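Local coordinates for protein galactitol 1-phosphate 5-dehydrogenase (Escherichia coli, PDB 4UEJ) that oxidises galactitol 1-phosphate to D-tagatose 6-phosphate with NAD(+), as a zinc-containing alcohol dehydrogenase that forms a homodimer, at residues A[158-170]-A[180-192]. Residues are numbered along the deposited sequence; the frame is centred on the assembly and turned at random.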
ATOM      1  N   GLY A 158       8.518 -10.333   7.769  1.00 11.72           N
ATOM      2  CA  GLY A 158       9.934 -10.621   7.931  1.00 14.36           C
ATOM      3  C   GLY A 158      10.806 -10.136   6.793  1.00 15.45           C
ATOM      4  O   GLY A 158      10.303  -9.752   5.738  1.00 15.91           O
ATOM      5  N   CYS A 159      12.119 -10.146   6.998  1.00 16.00           N
ATOM      6  CA  CYS A 159      13.023  -9.696   5.943  1.00 17.16           C
ATOM      7  C   CYS A 159      13.935 -10.809   5.458  1.00 13.83           C
ATOM      8  O   CYS A 159      14.800 -10.585   4.609  1.00 12.82           O
ATOM      9  CB  CYS A 159      13.854  -8.501   6.426  1.00 25.84           C
ATOM     10  SG  CYS A 159      14.879  -8.849   7.841  1.00 25.48           S
ATOM     11  N   GLU A 160      13.731 -12.019   5.971  1.00 19.87           N
ATOM     12  CA  GLU A 160      14.601 -13.141   5.610  1.00 25.45           C
ATOM     13  C   GLU A 160      14.606 -13.466   4.107  1.00 20.79           C
ATOM     14  O   GLU A 160      13.557 -13.648   3.481  1.00 19.42           O
ATOM     15  CB  GLU A 160      14.215 -14.389   6.410  1.00 31.72           C
ATOM     16  CG  GLU A 160      15.026 -15.616   6.022  1.00 36.47           C
ATOM     17  CD  GLU A 160      15.467 -16.442   7.216  1.00 45.01           C
ATOM     18  OE1 GLU A 160      14.737 -16.485   8.231  1.00 44.38           O
ATOM     19  OE2 GLU A 160      16.559 -17.046   7.140  1.00 48.86           O
ATOM     20  N   ASN A 161      15.810 -13.541   3.544  1.00 16.26           N
ATOM     21  CA  ASN A 161      16.031 -13.760   2.117  1.00 16.89           C
ATOM     22  C   ASN A 161      15.417 -12.694   1.219  1.00 15.67           C
ATOM     23  O   ASN A 161      15.265 -12.916   0.028  1.00 17.29           O
ATOM     24  CB  ASN A 161      15.505 -15.135   1.698  1.00 24.55           C
ATOM     25  CG  ASN A 161      16.148 -16.245   2.474  1.00 34.60           C
ATOM     26  OD1 ASN A 161      17.350 -16.214   2.724  1.00 35.68           O
ATOM     27  ND2 ASN A 161      15.352 -17.224   2.888  1.00 40.90           N
ATOM     28  N   LYS A 162      15.074 -11.538   1.778  1.00 12.21           N
ATOM     29  CA  LYS A 162      14.585 -10.438   0.958  1.00 11.39           C
ATOM     30  C   LYS A 162      15.680  -9.444   0.604  1.00 11.44           C
ATOM     31  O   LYS A 162      16.717  -9.331   1.276  1.00  9.45           O
ATOM     32  CB  LYS A 162      13.428  -9.709   1.656  1.00 12.70           C
ATOM     33  CG  LYS A 162      12.226 -10.600   1.892  1.00 11.96           C
ATOM     34  CD  LYS A 162      11.037  -9.846   2.487  1.00 10.43           C
ATOM     35  CE  LYS A 162       9.844 -10.780   2.676  1.00 11.01           C
ATOM     36  NZ  LYS A 162       8.703 -10.176   3.460  1.00 11.27           N
ATOM     37  N   ASN A 163      15.440  -8.716  -0.476  1.00  9.21           N
ATOM     38  CA  ASN A 163      16.325  -7.639  -0.863  1.00 12.66           C
ATOM     39  C   ASN A 163      15.808  -6.361  -0.235  1.00 11.71           C
ATOM     40  O   ASN A 163      14.855  -5.746  -0.720  1.00 10.31           O
ATOM     41  CB  ASN A 163      16.405  -7.540  -2.385  1.00 10.66           C
ATOM     42  CG  ASN A 163      17.144  -8.714  -2.981  1.00 13.49           C
ATOM     43  OD1 ASN A 163      18.262  -9.016  -2.561  1.00 14.38           O
ATOM     44  ND2 ASN A 163      16.516  -9.406  -3.936  1.00 11.52           N
ATOM     45  N   VAL A 164      16.433  -5.985   0.867  1.00  8.16           N
ATOM     46  CA  VAL A 164      15.942  -4.898   1.687  1.00  7.86           C
ATOM     47  C   VAL A 164      16.562  -3.602   1.210  1.00  8.57           C
ATOM     48  O   VAL A 164      17.766  -3.527   0.902  1.00 11.87           O
ATOM     49  CB  VAL A 164      16.237  -5.150   3.184  1.00  7.51           C
ATOM     50  CG1 VAL A 164      15.878  -3.932   4.044  1.00  8.14           C
ATOM     51  CG2 VAL A 164      15.441  -6.363   3.657  1.00 10.28           C
ATOM     52  N   ILE A 165      15.726  -2.584   1.120  1.00  8.66           N
ATOM     53  CA  ILE A 165      16.190  -1.254   0.765  1.00 10.44           C
ATOM     54  C   ILE A 165      15.726  -0.315   1.861  1.00  7.87           C
ATOM     55  O   ILE A 165      14.524  -0.216   2.130  1.00  9.06           O
ATOM     56  CB  ILE A 165      15.642  -0.805  -0.603  1.00  8.54           C
ATOM     57  CG1 ILE A 165      16.023  -1.817  -1.683  1.00 10.85           C
ATOM     58  CG2 ILE A 165      16.126   0.601  -0.952  1.00  9.15           C
ATOM     59  CD1 ILE A 165      15.478  -1.459  -3.071  1.00 15.08           C
ATOM     60  N   ILE A 166      16.670   0.363   2.503  1.00  8.38           N
ATOM     61  CA  ILE A 166      16.339   1.317   3.540  1.00  8.03           C
ATOM     62  C   ILE A 166      16.546   2.724   3.017  1.00 12.15           C
ATOM     63  O   ILE A 166      17.650   3.100   2.649  1.00 10.83           O
ATOM     64  CB  ILE A 166      17.200   1.126   4.818  1.00  7.98           C
ATOM     65  CG1 ILE A 166      17.123  -0.323   5.322  1.00  8.84           C
ATOM     66  CG2 ILE A 166      16.773   2.148   5.878  1.00  9.67           C
ATOM     67  CD1 ILE A 166      15.694  -0.845   5.651  1.00  7.01           C
ATOM     68  N   ILE A 167      15.477   3.508   2.966  1.00  8.81           N
ATOM     69  CA  ILE A 167      15.601   4.867   2.469  1.00  9.69           C
ATOM     70  C   ILE A 167      15.593   5.798   3.677  1.00 13.73           C
ATOM     71  O   ILE A 167      14.661   5.797   4.480  1.00 14.27           O
ATOM     72  CB  ILE A 167      14.469   5.229   1.479  1.00 10.01           C
ATOM     73  CG1 ILE A 167      14.475   4.276   0.284  1.00 10.32           C
ATOM     74  CG2 ILE A 167      14.636   6.648   0.981  1.00 11.15           C
ATOM     75  CD1 ILE A 167      13.197   4.386  -0.568  1.00 12.58           C
ATOM     76  N   GLY A 168      16.658   6.568   3.830  1.00 11.17           N
ATOM     77  CA  GLY A 168      16.785   7.406   5.004  1.00 12.19           C
ATOM     78  C   GLY A 168      17.821   6.796   5.918  1.00 12.75           C
ATOM     79  O   GLY A 168      17.675   5.652   6.355  1.00 14.16           O
ATOM     80  N   ALA A 169      18.877   7.556   6.183  1.00 14.55           N
ATOM     81  CA  ALA A 169      19.984   7.072   7.000  1.00 16.92           C
ATOM     82  C   ALA A 169      20.076   7.843   8.313  1.00 13.96           C
ATOM     83  O   ALA A 169      21.172   8.113   8.818  1.00 17.19           O
ATOM     84  CB  ALA A 169      21.298   7.169   6.225  1.00 18.53           C
ATOM     85  N   GLY A 170      18.916   8.201   8.858  1.00 16.78           N
ATOM     86  CA  GLY A 170      18.831   8.714  10.213  1.00 16.14           C
ATOM     87  C   GLY A 170      18.957   7.542  11.163  1.00 13.65           C
ATOM     88  O   GLY A 170      19.211   6.421  10.729  1.00 13.87           O
ATOM     89  N   ALA A 180      18.066  -5.748   9.633  1.00  8.99           N
ATOM     90  CA  ALA A 180      17.883  -6.523   8.403  1.00  9.90           C
ATOM     91  C   ALA A 180      19.010  -7.526   8.200  1.00  9.97           C
ATOM     92  O   ALA A 180      18.775  -8.669   7.822  1.00 13.58           O
ATOM     93  CB  ALA A 180      17.774  -5.595   7.193  1.00 10.84           C
ATOM     94  N   VAL A 181      20.243  -7.098   8.438  1.00  9.21           N
ATOM     95  CA  VAL A 181      21.378  -7.995   8.305  1.00 11.22           C
ATOM     96  C   VAL A 181      21.280  -9.137   9.313  1.00 19.90           C
ATOM     97  O   VAL A 181      21.482 -10.301   8.974  1.00 17.21           O
ATOM     98  CB  VAL A 181      22.706  -7.235   8.485  1.00 10.72           C
ATOM     99  CG1 VAL A 181      23.867  -8.199   8.497  1.00 16.78           C
ATOM    100  CG2 VAL A 181      22.852  -6.222   7.359  1.00 10.48           C
ATOM    101  N   ALA A 182      20.935  -8.798  10.549  1.00 17.80           N
ATOM    102  CA  ALA A 182      20.914  -9.777  11.620  1.00 18.60           C
ATOM    103  C   ALA A 182      19.806 -10.816  11.431  1.00 21.20           C
ATOM    104  O   ALA A 182      19.916 -11.965  11.887  1.00 21.58           O
ATOM    105  CB  ALA A 182      20.752  -9.061  12.966  1.00 22.22           C
ATOM    106  N   LEU A 183      18.747 -10.402  10.754  1.00 16.81           N
ATOM    107  CA  LEU A 183      17.544 -11.203  10.583  1.00 16.69           C
ATOM    108  C   LEU A 183      17.530 -11.920   9.239  1.00 15.76           C
ATOM    109  O   LEU A 183      16.510 -12.477   8.830  1.00 24.72           O
ATOM    110  CB  LEU A 183      16.306 -10.325  10.714  1.00 18.08           C
ATOM    111  CG  LEU A 183      16.155  -9.643  12.081  1.00 15.42           C
ATOM    112  CD1 LEU A 183      15.088  -8.595  11.983  1.00 16.52           C
ATOM    113  CD2 LEU A 183      15.827 -10.657  13.153  1.00 29.66           C
ATOM    114  N   GLY A 184      18.660 -11.875   8.542  1.00 18.39           N
ATOM    115  CA  GLY A 184      18.867 -12.727   7.384  1.00 21.76           C
ATOM    116  C   GLY A 184      18.411 -12.212   6.034  1.00 18.41           C
ATOM    117  O   GLY A 184      18.156 -13.006   5.130  1.00 17.27           O
ATOM    118  N   ALA A 185      18.320 -10.895   5.881  1.00 11.30           N
ATOM    119  CA  ALA A 185      18.087 -10.312   4.552  1.00 11.88           C
ATOM    120  C   ALA A 185      19.113 -10.829   3.539  1.00 11.32           C
ATOM    121  O   ALA A 185      20.289 -11.026   3.874  1.00 14.15           O
ATOM    122  CB  ALA A 185      18.145  -8.792   4.631  1.00 13.11           C
ATOM    123  N   LYS A 186      18.674 -11.042   2.304  1.00 11.01           N
ATOM    124  CA  LYS A 186      19.560 -11.480   1.233  1.00 13.15           C
ATOM    125  C   LYS A 186      20.560 -10.389   0.901  1.00 14.56           C
ATOM    126  O   LYS A 186      21.744 -10.647   0.706  1.00 16.77           O
ATOM    127  CB  LYS A 186      18.754 -11.856  -0.017  1.00 15.31           C
ATOM    128  CG  LYS A 186      19.624 -12.194  -1.219  1.00 19.69           C
ATOM    129  CD  LYS A 186      18.780 -12.576  -2.431  1.00 24.03           C
ATOM    130  CE  LYS A 186      19.642 -12.864  -3.642  1.00 32.63           C
ATOM    131  NZ  LYS A 186      20.406 -14.134  -3.498  1.00 43.05           N
ATOM    132  N   SER A 187      20.067  -9.161   0.839  1.00 12.13           N
ATOM    133  CA  SER A 187      20.906  -7.996   0.631  1.00 13.02           C
ATOM    134  C   SER A 187      20.301  -6.808   1.366  1.00 12.22           C
ATOM    135  O   SER A 187      19.106  -6.795   1.663  1.00  9.91           O
ATOM    136  CB  SER A 187      21.041  -7.673  -0.856  1.00 10.94           C
ATOM    137  OG  SER A 187      19.782  -7.263  -1.380  1.00 11.89           O
ATOM    138  N   VAL A 188      21.128  -5.809   1.659  1.00 10.31           N
ATOM    139  CA  VAL A 188      20.602  -4.554   2.171  1.00 10.34           C
ATOM    140  C   VAL A 188      21.227  -3.409   1.398  1.00 11.48           C
ATOM    141  O   VAL A 188      22.450  -3.350   1.242  1.00 13.38           O
ATOM    142  CB  VAL A 188      20.885  -4.384   3.678  1.00 10.37           C
ATOM    143  CG1 VAL A 188      20.271  -3.097   4.182  1.00 11.64           C
ATOM    144  CG2 VAL A 188      20.378  -5.582   4.443  1.00 11.61           C
ATOM    145  N   THR A 189      20.375  -2.525   0.890  1.00  9.68           N
ATOM    146  CA  THR A 189      20.793  -1.344   0.149  1.00 11.41           C
ATOM    147  C   THR A 189      20.381  -0.121   0.951  1.00 14.29           C
ATOM    148  O   THR A 189      19.277  -0.097   1.483  1.00 15.23           O
ATOM    149  CB  THR A 189      20.135  -1.303  -1.245  1.00 14.84           C
ATOM    150  OG1 THR A 189      20.660  -2.371  -2.045  1.00 14.41           O
ATOM    151  CG2 THR A 189      20.391   0.031  -1.933  1.00 12.72           C
ATOM    152  N   ALA A 190      21.242   0.885   1.048  1.00 10.74           N
ATOM    153  CA  ALA A 190      20.859   2.090   1.778  1.00 11.33           C
ATOM    154  C   ALA A 190      20.827   3.299   0.850  1.00 11.44           C
ATOM    155  O   ALA A 190      21.704   3.461   0.026  1.00 13.63           O
ATOM    156  CB  ALA A 190      21.817   2.339   2.949  1.00 11.04           C
ATOM    157  N   ILE A 191      19.809   4.142   0.998  1.00 11.60           N
ATOM    158  CA  ILE A 191      19.646   5.311   0.150  1.00 11.99           C
ATOM    159  C   ILE A 191      19.470   6.567   0.989  1.00 12.38           C
ATOM    160  O   ILE A 191      18.678   6.575   1.918  1.00 14.85           O
ATOM    161  CB  ILE A 191      18.430   5.147  -0.795  1.00 11.58           C
ATOM    162  CG1 ILE A 191      18.545   3.843  -1.595  1.00 11.29           C
ATOM    163  CG2 ILE A 191      18.301   6.362  -1.697  1.00 15.12           C
ATOM    164  CD1 ILE A 191      17.386   3.608  -2.593  1.00 13.51           C
ATOM    165  N   ASP A 192      20.214   7.628   0.671  1.00 14.11           N
ATOM    166  CA  ASP A 192      20.118   8.872   1.437  1.00 19.46           C
ATOM    167  C   ASP A 192      20.569  10.074   0.615  1.00 22.89           C
ATOM    168  O   ASP A 192      21.327   9.920  -0.343  1.00 22.79           O
ATOM    169  CB  ASP A 192      20.952   8.784   2.720  1.00 19.73           C
ATOM    170  CG  ASP A 192      20.549   9.831   3.746  1.00 28.44           C
ATOM    171  OD1 ASP A 192      19.409   9.766   4.246  1.00 28.25           O
ATOM    172  OD2 ASP A 192      21.366  10.720   4.058  1.00 31.12           O
TER
HETATM  173  O   HOH W   1      18.935  -4.655  -1.368  1.00 13.31           O
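Strands 163-167 and 187-192 run parallel in register, V164 beside V188 and I166 beside A190, their axes 4.6 Å apart at an angle of 18°. The hydrogen-bond ladder climbs from V164 N to S187 O, through T189 N to V164 O, I166 N to T189 O and I191 N to I166 O, and ends in a nearly linear bond from G168 N to I191 O. Before the strands begin, the type II turn from C159 to K162 lies against the Schellman end of helix 171-182: N161 N donates to G184 O from above its carbonyl plane (2.9 Å), while K162 O takes the amide of K186 and, weakly, that of S187.

S187 OG, turned between its own N and carbonyl carbon (chi1 66°), donates to N163 OD1 at 2.6 Å. A water donates to S187 OG and V164 O and also bonds T189 OG1, whose main partner is Q208. On this same face, I191 CD1 reaches over to I165 CG2 (3.7 Å) and lies alongside I167 CG1, and helix 240-249 covers I167 and I191. On the other face, the two methyls of V164 divide their work: CG1, anti to the backbone N (chi1 173°), meets A180 CB at 4.0 Å, and CG2 meets A185 CB at 3.8 Å. C159 SG packs on L183 CB (3.5 Å). Beyond G168, D192 OD1 accepts A169 N from above the carboxylate plane (3.0 Å), tying the glycine-rich turn to the end of the second strand.

Strand 163-167, helix 171-182 and strand 187-192 form a beta-alpha-beta crossover, its strands third and second across the six-stranded parallel sheet (order 3-2-1-4-5-6) of the Rossmann fold; G168 and G170 are consistent with the GxGxxG turn that in such folds usually meets the dinucleotide.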